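PDB 3HPD: hydroxyethylthiazole kinase, which probably catalyses the ATP- and magnesium-dependent phosphorylation of the hydroxyl group of 4-methyl-5-beta-hydroxyethylthiazole, a step on the way to thiamine diphosphate. Local coordinates for residues I62-R72 and F101-I109; K87-G95 and G194-V205. All coordinates share one frame; numbering follows the deposited sequence.

Contact 1 of 2, residues I62-R72 and F101-I109; sequences INIGTLDSGWR and FRTRVSLEI
The carbonyl oxygen of Gly65 lies in the fork of the Arg102 guanidinium, near its plane, with Arg102 NH2 2.8 Å and Arg102 NH1 3.0 Å from Gly65 O. Both bonds are weak, as expected when two N-H groups converge on one acceptor. An extended chain from CG to NE carries this head from helix 100-112 to the loop after strand 59-63. Arg102 NH1 also donates to Val94 O, just past strand 89-92, and NE forms a salt bridge with Glu49 of the second subunit.

Leu67 meets Phe101 by a CH-pi contact: Leu67 CD2 sits over the ring face, 30° off the normal and 4.0 Å from the Phe101 ring centroid. The same methyl faces Val105 tip to tip, with Leu67 CD2 3.8 Å from Val105 CG2. Arg72 lays its aliphatic part on this valine, Arg72 CD being 3.5 Å from Val105 CG2. A bend at chi3 (76°) then turns its head toward Glu108, where Arg72 NH1 and Glu108 OE2 form a salt bridge of 2.6 Å. The guanidinium and carboxylate planes are 28° apart, although the hydrogen bond itself is weak. Apolar packing, with an ion pair beside it, thus joins helix 100-112 to the loop around Leu67 and to the start of helix 69-85, while the buried Arg102 charge, probably balanced by Glu49 of the second subunit, couples the loop to the subunit interface.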
loop_
_atom_site.group_PDB
_atom_site.type_symbol
_atom_site.label_atom_id
_atom_site.label_comp_id
_atom_site.label_asym_id
_atom_site.label_seq_id
_atom_site.Cartn_x
_atom_site.Cartn_y
_atom_site.Cartn_z
ATOM N N ILE A 62 15.619 -8.023 0.214
ATOM C CA ILE A 62 14.669 -9.065 0.586
ATOM C C ILE A 62 14.073 -8.724 1.950
ATOM O O ILE A 62 14.796 -8.486 2.915
ATOM C CB ILE A 62 15.356 -10.450 0.659
ATOM C CG1 ILE A 62 15.885 -10.836 -0.726
ATOM C CG2 ILE A 62 14.362 -11.502 1.158
ATOM C CD1 ILE A 62 16.742 -12.091 -0.738
ATOM N N ASN A 63 12.747 -8.697 2.015
ATOM C CA ASN A 63 12.026 -8.362 3.240
ATOM C C ASN A 63 10.947 -9.429 3.447
ATOM O O ASN A 63 10.027 -9.546 2.641
ATOM C CB ASN A 63 11.394 -6.974 3.073
ATOM C CG ASN A 63 10.700 -6.494 4.324
ATOM O OD1 ASN A 63 9.924 -7.224 4.933
ATOM N ND2 ASN A 63 10.966 -5.248 4.708
ATOM N N ILE A 64 11.057 -10.192 4.531
ATOM C CA ILE A 64 10.117 -11.283 4.815
ATOM C C ILE A 64 8.885 -10.921 5.644
ATOM O O ILE A 64 8.211 -11.811 6.163
ATOM C CB ILE A 64 10.838 -12.439 5.542
ATOM C CG1 ILE A 64 11.290 -11.979 6.934
ATOM C CG2 ILE A 64 12.042 -12.893 4.730
ATOM C CD1 ILE A 64 11.944 -13.077 7.769
ATOM N N GLY A 65 8.587 -9.629 5.751
ATOM C CA GLY A 65 7.453 -9.169 6.545
ATOM C C GLY A 65 6.111 -9.874 6.399
ATOM O O GLY A 65 5.386 -10.046 7.383
ATOM N N THR A 66 5.761 -10.265 5.178
ATOM C CA THR A 66 4.490 -10.947 4.937
ATOM C C THR A 66 4.711 -12.163 4.048
ATOM O O THR A 66 3.960 -12.398 3.106
ATOM C CB THR A 66 3.468 -10.018 4.238
ATOM O OG1 THR A 66 4.021 -9.540 3.005
ATOM C CG2 THR A 66 3.116 -8.831 5.134
ATOM N N LEU A 67 5.736 -12.946 4.358
ATOM C CA LEU A 67 6.052 -14.117 3.552
ATOM C C LEU A 67 5.084 -15.289 3.653
ATOM O O LEU A 67 4.247 -15.356 4.551
ATOM C CB LEU A 67 7.459 -14.628 3.890
ATOM C CG LEU A 67 7.872 -14.926 5.342
ATOM C CD1 LEU A 67 6.669 -15.138 6.248
ATOM C CD2 LEU A 67 8.781 -16.151 5.348
ATOM N N ASP A 68 5.207 -16.194 2.689
ATOM C CA ASP A 68 4.444 -17.435 2.648
ATOM C C ASP A 68 5.313 -18.401 1.845
ATOM O O ASP A 68 6.411 -18.026 1.418
ATOM C CB ASP A 68 3.034 -17.261 2.038
ATOM C CG ASP A 68 3.042 -16.721 0.617
ATOM O OD1 ASP A 68 3.938 -17.080 -0.172
ATOM O OD2 ASP A 68 2.113 -15.950 0.285
ATOM N N SER A 69 4.860 -19.638 1.656
ATOM C CA SER A 69 5.664 -20.618 0.932
ATOM C C SER A 69 6.063 -20.162 -0.469
ATOM O O SER A 69 7.185 -20.417 -0.914
ATOM C CB SER A 69 4.928 -21.964 0.854
ATOM O OG SER A 69 3.685 -21.841 0.189
ATOM N N GLY A 70 5.151 -19.482 -1.154
ATOM C CA GLY A 70 5.439 -19.006 -2.495
ATOM C C GLY A 70 6.525 -17.945 -2.519
ATOM O O GLY A 70 7.461 -18.022 -3.315
ATOM N N TRP A 71 6.408 -16.948 -1.649
ATOM C CA TRP A 71 7.403 -15.884 -1.604
ATOM C C TRP A 71 8.747 -16.388 -1.097
ATOM O O TRP A 71 9.796 -15.891 -1.508
ATOM C CB TRP A 71 6.907 -14.721 -0.738
ATOM C CG TRP A 71 5.824 -13.930 -1.409
ATOM C CD1 TRP A 71 4.531 -14.320 -1.621
ATOM C CD2 TRP A 71 5.957 -12.641 -2.019
ATOM N NE1 TRP A 71 3.852 -13.355 -2.330
ATOM C CE2 TRP A 71 4.706 -12.313 -2.589
ATOM C CE3 TRP A 71 7.016 -11.731 -2.148
ATOM C CZ2 TRP A 71 4.481 -11.112 -3.271
ATOM C CZ3 TRP A 71 6.791 -10.534 -2.830
ATOM C CH2 TRP A 71 5.535 -10.240 -3.383
ATOM N N ARG A 72 8.720 -17.376 -0.210
ATOM C CA ARG A 72 9.960 -17.935 0.328
ATOM C C ARG A 72 10.776 -18.519 -0.820
ATOM O O ARG A 72 11.986 -18.316 -0.908
ATOM C CB ARG A 72 9.664 -19.040 1.342
ATOM C CG ARG A 72 10.915 -19.584 2.029
ATOM C CD ARG A 72 10.623 -20.875 2.781
ATOM N NE ARG A 72 10.508 -22.005 1.868
ATOM C CZ ARG A 72 11.546 -22.606 1.292
ATOM N NH1 ARG A 72 12.780 -22.190 1.544
ATOM N NH2 ARG A 72 11.349 -23.613 0.452
ATOM N N PHE A 101 8.980 -19.967 11.442
ATOM C CA PHE A 101 8.958 -19.828 9.989
ATOM C C PHE A 101 9.847 -18.672 9.532
ATOM O O PHE A 101 10.637 -18.818 8.602
ATOM C CB PHE A 101 7.511 -19.613 9.517
ATOM C CG PHE A 101 7.342 -19.598 8.018
ATOM C CD1 PHE A 101 7.947 -20.566 7.221
ATOM C CD2 PHE A 101 6.538 -18.635 7.407
ATOM C CE1 PHE A 101 7.752 -20.580 5.838
ATOM C CE2 PHE A 101 6.335 -18.640 6.027
ATOM C CZ PHE A 101 6.944 -19.614 5.240
ATOM N N ARG A 102 9.726 -17.526 10.197
ATOM C CA ARG A 102 10.525 -16.359 9.839
ATOM C C ARG A 102 11.992 -16.533 10.206
ATOM O O ARG A 102 12.878 -16.108 9.467
ATOM C CB ARG A 102 9.949 -15.110 10.507
ATOM C CG ARG A 102 8.548 -14.826 10.016
ATOM C CD ARG A 102 7.928 -13.617 10.663
ATOM N NE ARG A 102 6.586 -13.419 10.131
ATOM C CZ ARG A 102 6.130 -12.266 9.663
ATOM N NH1 ARG A 102 6.912 -11.193 9.663
ATOM N NH2 ARG A 102 4.897 -12.191 9.183
ATOM N N THR A 103 12.245 -17.165 11.346
ATOM C CA THR A 103 13.613 -17.408 11.786
ATOM C C THR A 103 14.268 -18.392 10.820
ATOM O O THR A 103 15.405 -18.196 10.383
ATOM C CB THR A 103 13.639 -18.010 13.206
ATOM O OG1 THR A 103 12.975 -17.120 14.111
ATOM C CG2 THR A 103 15.078 -18.218 13.673
ATOM N N ARG A 104 13.533 -19.449 10.488
ATOM C CA ARG A 104 14.027 -20.479 9.579
ATOM C C ARG A 104 14.377 -19.926 8.200
ATOM O O ARG A 104 15.466 -20.180 7.681
ATOM C CB ARG A 104 12.992 -21.604 9.443
ATOM C CG ARG A 104 13.340 -22.631 8.375
ATOM C CD ARG A 104 12.459 -23.882 8.436
ATOM N NE ARG A 104 11.040 -23.619 8.190
ATOM C CZ ARG A 104 10.112 -23.562 9.141
ATOM N NH1 ARG A 104 10.449 -23.747 10.411
ATOM N NH2 ARG A 104 8.843 -23.337 8.826
ATOM N N VAL A 105 13.455 -19.175 7.607
ATOM C CA VAL A 105 13.692 -18.605 6.285
ATOM C C VAL A 105 14.849 -17.607 6.306
ATOM O O VAL A 105 15.650 -17.557 5.371
ATOM C CB VAL A 105 12.422 -17.912 5.741
ATOM C CG1 VAL A 105 12.719 -17.244 4.408
ATOM C CG2 VAL A 105 11.303 -18.942 5.584
ATOM N N SER A 106 14.945 -16.818 7.371
ATOM C CA SER A 106 16.028 -15.848 7.481
ATOM C C SER A 106 17.380 -16.562 7.500
ATOM O O SER A 106 18.311 -16.164 6.801
ATOM C CB SER A 106 15.873 -15.011 8.755
ATOM O OG SER A 106 14.696 -14.226 8.708
ATOM N N LEU A 107 17.485 -17.619 8.298
ATOM C CA LEU A 107 18.734 -18.369 8.395
ATOM C C LEU A 107 19.073 -19.070 7.083
ATOM O O LEU A 107 20.245 -19.216 6.733
ATOM C CB LEU A 107 18.653 -19.393 9.533
ATOM C CG LEU A 107 18.556 -18.784 10.937
ATOM C CD1 LEU A 107 18.428 -19.887 11.982
ATOM C CD2 LEU A 107 19.788 -17.928 11.201
ATOM N N GLU A 108 18.042 -19.488 6.357
ATOM C CA GLU A 108 18.214 -20.165 5.078
ATOM C C GLU A 108 18.861 -19.208 4.075
ATOM O O GLU A 108 19.765 -19.581 3.323
ATOM C CB GLU A 108 16.850 -20.626 4.564
ATOM C CG GLU A 108 16.897 -21.562 3.379
ATOM C CD GLU A 108 15.514 -22.043 2.978
ATOM O OE1 GLU A 108 14.577 -21.904 3.796
ATOM O OE2 GLU A 108 15.366 -22.567 1.853
ATOM N N ILE A 109 18.390 -17.966 4.072
ATOM C CA ILE A 109 18.921 -16.946 3.178
ATOM C C ILE A 109 20.334 -16.558 3.622
ATOM O O ILE A 109 21.239 -16.402 2.797
ATOM C CB ILE A 109 17.997 -15.706 3.179
ATOM C CG1 ILE A 109 16.665 -16.070 2.514
ATOM C CG2 ILE A 109 18.672 -14.529 2.471
ATOM C CD1 ILE A 109 15.603 -14.998 2.624
#

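Contact 2 of 2, residues K87-G95 and G194-V205; sequences KPIVLDPVG and GCMVAALTGAFV. With PO4 (phosphate ion), chain B.
Val90 spreads its two methyls over one flank of helix 193-205: Val90 CG1 lies 3.6 Å from Ala198 O, whereas Val90 CG2 is 3.9 Å from both Gly202 CA and Thr201 CG2. Gly202 brings only its backbone to this spot, and Val90 and Gly202 have the nearest CA atoms at this level of the register. Towards the start of the strand, Pro88 and Val205 lie alongside each other, pointing opposite ways, with Pro88 CB 3.7 Å from Val205 CG1. At the other end Asp92 leans on the Ala198 methyl, and Val94 CG2 reaches Cys195 SG at 3.8 Å.

These contacts follow from nearly antiparallel axes, 172° between strand 89-92 and helical segment 194-205, whose axes approach to 8.4 Å. Pro88, Val90 and Asp92, alternate residues along the segment, therefore meet successive turns of a helix packed on the central sheet of this ribokinase-clan fold. Gly194 N, at the helix start, makes a weak hydrogen bond of 3.0 Å to phosphate O2, consistent with the anion hole that this helix end forms in ribokinase-like enzymes; the ion itself probably came from the crystallisation liquor.

Further out, Thr201 OG1 donates to Val197 O from above the carbonyl plane, 36° out of it, on the face opposite Thr201 N. That bond fixes chi1 and leaves CG2 for Val90. With CG anti to N (chi1 -169°), Asp92 directs its carboxylate toward the first turn of the helix, where OD2 forms a salt bridge with Lys118, a predicted ATP-binding residue on the neighbouring strand 116-120.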
loop_
_atom_site.group_PDB
_atom_site.type_symbol
_atom_site.label_atom_id
_atom_site.label_comp_id
_atom_site.label_asym_id
_atom_site.label_seq_id
_atom_site.Cartn_x
_atom_site.Cartn_y
_atom_site.Cartn_z
ATOM N N LYS A 87 25.454 -9.466 -7.307
ATOM C CA LYS A 87 24.627 -8.304 -6.997
ATOM C C LYS A 87 24.465 -8.286 -5.473
ATOM O O LYS A 87 24.076 -9.289 -4.875
ATOM C CB LYS A 87 23.256 -8.418 -7.673
ATOM C CG LYS A 87 23.300 -8.471 -9.202
ATOM C CD LYS A 87 23.985 -7.243 -9.790
ATOM C CE LYS A 87 24.100 -7.328 -11.311
ATOM N NZ LYS A 87 22.800 -7.171 -12.010
ATOM N N PRO A 88 24.770 -7.151 -4.822
ATOM C CA PRO A 88 24.629 -7.101 -3.364
ATOM C C PRO A 88 23.210 -7.363 -2.868
ATOM O O PRO A 88 22.235 -6.922 -3.478
ATOM C CB PRO A 88 25.135 -5.702 -3.016
ATOM C CG PRO A 88 24.796 -4.906 -4.232
ATOM C CD PRO A 88 25.186 -5.843 -5.354
ATOM N N ILE A 89 23.111 -8.092 -1.760
ATOM C CA ILE A 89 21.825 -8.441 -1.168
ATOM C C ILE A 89 21.652 -7.860 0.232
ATOM O O ILE A 89 22.550 -7.959 1.067
ATOM C CB ILE A 89 21.672 -9.972 -1.054
ATOM C CG1 ILE A 89 21.818 -10.615 -2.434
ATOM C CG2 ILE A 89 20.319 -10.323 -0.435
ATOM C CD1 ILE A 89 22.016 -12.106 -2.385
ATOM N N VAL A 90 20.491 -7.255 0.477
ATOM C CA VAL A 90 20.161 -6.697 1.786
ATOM C C VAL A 90 18.981 -7.505 2.320
ATOM O O VAL A 90 17.961 -7.641 1.641
ATOM C CB VAL A 90 19.717 -5.218 1.701
ATOM C CG1 VAL A 90 19.347 -4.714 3.094
ATOM C CG2 VAL A 90 20.829 -4.365 1.104
ATOM N N LEU A 91 19.120 -8.050 3.522
ATOM C CA LEU A 91 18.042 -8.829 4.118
ATOM C C LEU A 91 17.488 -8.169 5.371
ATOM O O LEU A 91 18.238 -7.814 6.272
ATOM C CB LEU A 91 18.529 -10.237 4.488
ATOM C CG LEU A 91 17.555 -11.064 5.337
ATOM C CD1 LEU A 91 16.303 -11.397 4.519
ATOM C CD2 LEU A 91 18.238 -12.341 5.811
ATOM N N ASP A 92 16.171 -7.996 5.414
ATOM C CA ASP A 92 15.519 -7.434 6.588
ATOM C C ASP A 92 14.647 -8.579 7.095
ATOM O O ASP A 92 13.580 -8.849 6.537
ATOM C CB ASP A 92 14.641 -6.237 6.225
ATOM C CG ASP A 92 14.168 -5.483 7.450
ATOM O OD1 ASP A 92 13.943 -6.139 8.491
ATOM O OD2 ASP A 92 14.014 -4.246 7.373
ATOM N N PRO A 93 15.095 -9.267 8.157
ATOM C CA PRO A 93 14.415 -10.406 8.784
ATOM C C PRO A 93 13.228 -10.018 9.652
ATOM O O PRO A 93 13.162 -10.399 10.823
ATOM C CB PRO A 93 15.531 -11.043 9.600
ATOM C CG PRO A 93 16.227 -9.826 10.145
ATOM C CD PRO A 93 16.301 -8.900 8.927
ATOM N N VAL A 94 12.291 -9.273 9.075
ATOM C CA VAL A 94 11.118 -8.818 9.812
ATOM C C VAL A 94 10.398 -9.935 10.558
ATOM O O VAL A 94 9.892 -10.880 9.954
ATOM C CB VAL A 94 10.102 -8.126 8.875
ATOM C CG1 VAL A 94 8.912 -7.614 9.678
ATOM C CG2 VAL A 94 10.777 -6.976 8.135
ATOM N N GLY A 95 10.360 -9.828 11.880
ATOM C CA GLY A 95 9.666 -10.830 12.664
ATOM C C GLY A 95 10.457 -12.064 13.049
ATOM O O GLY A 95 9.902 -12.970 13.669
ATOM N N GLY A 194 11.859 0.618 9.535
ATOM C CA GLY A 194 13.097 -0.136 9.462
ATOM C C GLY A 194 13.207 -0.721 8.064
ATOM O O GLY A 194 14.303 -0.868 7.515
ATOM N N CYS A 195 12.058 -1.047 7.480
ATOM C CA CYS A 195 12.015 -1.612 6.138
ATOM C C CYS A 195 12.422 -0.544 5.126
ATOM O O CYS A 195 13.011 -0.852 4.090
ATOM C CB CYS A 195 10.613 -2.143 5.829
ATOM S SG CYS A 195 10.079 -3.479 6.952
ATOM N N MET A 196 12.102 0.712 5.427
ATOM C CA MET A 196 12.488 1.808 4.546
ATOM C C MET A 196 14.010 1.881 4.552
ATOM O O MET A 196 14.639 2.068 3.513
ATOM C CB MET A 196 11.924 3.140 5.044
ATOM C CG MET A 196 10.417 3.282 4.917
ATOM S SD MET A 196 9.878 4.877 5.582
ATOM C CE MET A 196 8.222 4.973 4.929
ATOM N N VAL A 197 14.598 1.733 5.735
ATOM C CA VAL A 197 16.052 1.781 5.866
ATOM C C VAL A 197 16.712 0.643 5.090
ATOM O O VAL A 197 17.754 0.834 4.469
ATOM C CB VAL A 197 16.485 1.715 7.349
ATOM C CG1 VAL A 197 17.999 1.617 7.447
ATOM C CG2 VAL A 197 16.001 2.955 8.082
ATOM N N ALA A 198 16.106 -0.540 5.124
ATOM C CA ALA A 198 16.657 -1.680 4.392
ATOM C C ALA A 198 16.628 -1.388 2.896
ATOM O O ALA A 198 17.587 -1.677 2.177
ATOM C CB ALA A 198 15.855 -2.943 4.696
ATOM N N ALA A 199 15.527 -0.805 2.426
ATOM C CA ALA A 199 15.393 -0.472 1.009
ATOM C C ALA A 199 16.420 0.582 0.597
ATOM O O ALA A 199 17.039 0.476 -0.464
ATOM C CB ALA A 199 13.977 0.029 0.712
ATOM N N LEU A 200 16.604 1.599 1.436
ATOM C CA LEU A 200 17.569 2.657 1.141
ATOM C C LEU A 200 18.984 2.088 1.141
ATOM O O LEU A 200 19.829 2.500 0.345
ATOM C CB LEU A 200 17.466 3.779 2.180
ATOM C CG LEU A 200 16.135 4.538 2.216
ATOM C CD1 LEU A 200 16.145 5.521 3.371
ATOM C CD2 LEU A 200 15.910 5.257 0.896
ATOM N N THR A 201 19.238 1.149 2.047
ATOM C CA THR A 201 20.545 0.511 2.132
ATOM C C THR A 201 20.836 -0.171 0.798
ATOM O O THR A 201 21.982 -0.225 0.351
ATOM C CB THR A 201 20.583 -0.530 3.267
ATOM O OG1 THR A 201 20.430 0.136 4.526
ATOM C CG2 THR A 201 21.906 -1.289 3.259
ATOM N N GLY A 202 19.789 -0.690 0.164
ATOM C CA GLY A 202 19.961 -1.338 -1.125
ATOM C C GLY A 202 20.538 -0.368 -2.141
ATOM O O GLY A 202 21.367 -0.745 -2.975
ATOM N N ALA A 203 20.100 0.887 -2.080
ATOM C CA ALA A 203 20.599 1.906 -2.997
ATOM C C ALA A 203 22.056 2.246 -2.678
ATOM O O ALA A 203 22.888 2.350 -3.578
ATOM C CB ALA A 203 19.736 3.164 -2.912
ATOM N N PHE A 204 22.366 2.413 -1.396
ATOM C CA PHE A 204 23.726 2.744 -0.990
ATOM C C PHE A 204 24.722 1.623 -1.262
ATOM O O PHE A 204 25.848 1.881 -1.681
ATOM C CB PHE A 204 23.762 3.102 0.499
ATOM C CG PHE A 204 23.286 4.494 0.798
ATOM C CD1 PHE A 204 24.114 5.590 0.567
ATOM C CD2 PHE A 204 22.008 4.713 1.304
ATOM C CE1 PHE A 204 23.675 6.888 0.832
ATOM C CE2 PHE A 204 21.555 6.006 1.572
ATOM C CZ PHE A 204 22.392 7.097 1.338
ATOM N N VAL A 205 24.311 0.380 -1.035
ATOM C CA VAL A 205 25.220 -0.742 -1.241
ATOM C C VAL A 205 25.535 -0.964 -2.722
ATOM O O VAL A 205 26.498 -1.647 -3.068
ATOM C CB VAL A 205 24.661 -2.043 -0.594
ATOM C CG1 VAL A 205 23.638 -2.705 -1.500
ATOM C CG2 VAL A 205 25.806 -2.983 -0.265
HETATM P P PO4 B . 12.012 -1.232 13.331
HETATM O O1 PO4 B . 12.814 -2.466 13.357
HETATM O O2 PO4 B . 11.302 -1.106 11.879
HETATM O O3 PO4 B . 12.996 0.033 13.330
HETATM O O4 PO4 B . 10.970 -1.023 14.370
#

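From the N terminus the segments come in the order 62-72, 87-95, 101-109 and 194-205, so the two contacts cross. Contact 1 closes a loop of 28 residues that contains 87-95; contact 2 closes one of 98 residues that contains 101-109. Strands 59-63 and 89-92 are parallel neighbours, and Ile62 N to Val90 O (2.8 Å) and Ile62 O to Asp92 N (2.9 Å) are probable hydrogen bonds linking the contacts directly. Ile109 touches Leu91, whose side chain points away from helix 193-205, which places helix 100-112 and helix 193-205 on opposite faces of the sheet. Asn63 packs against both Val94 and Cys195 where the strands end.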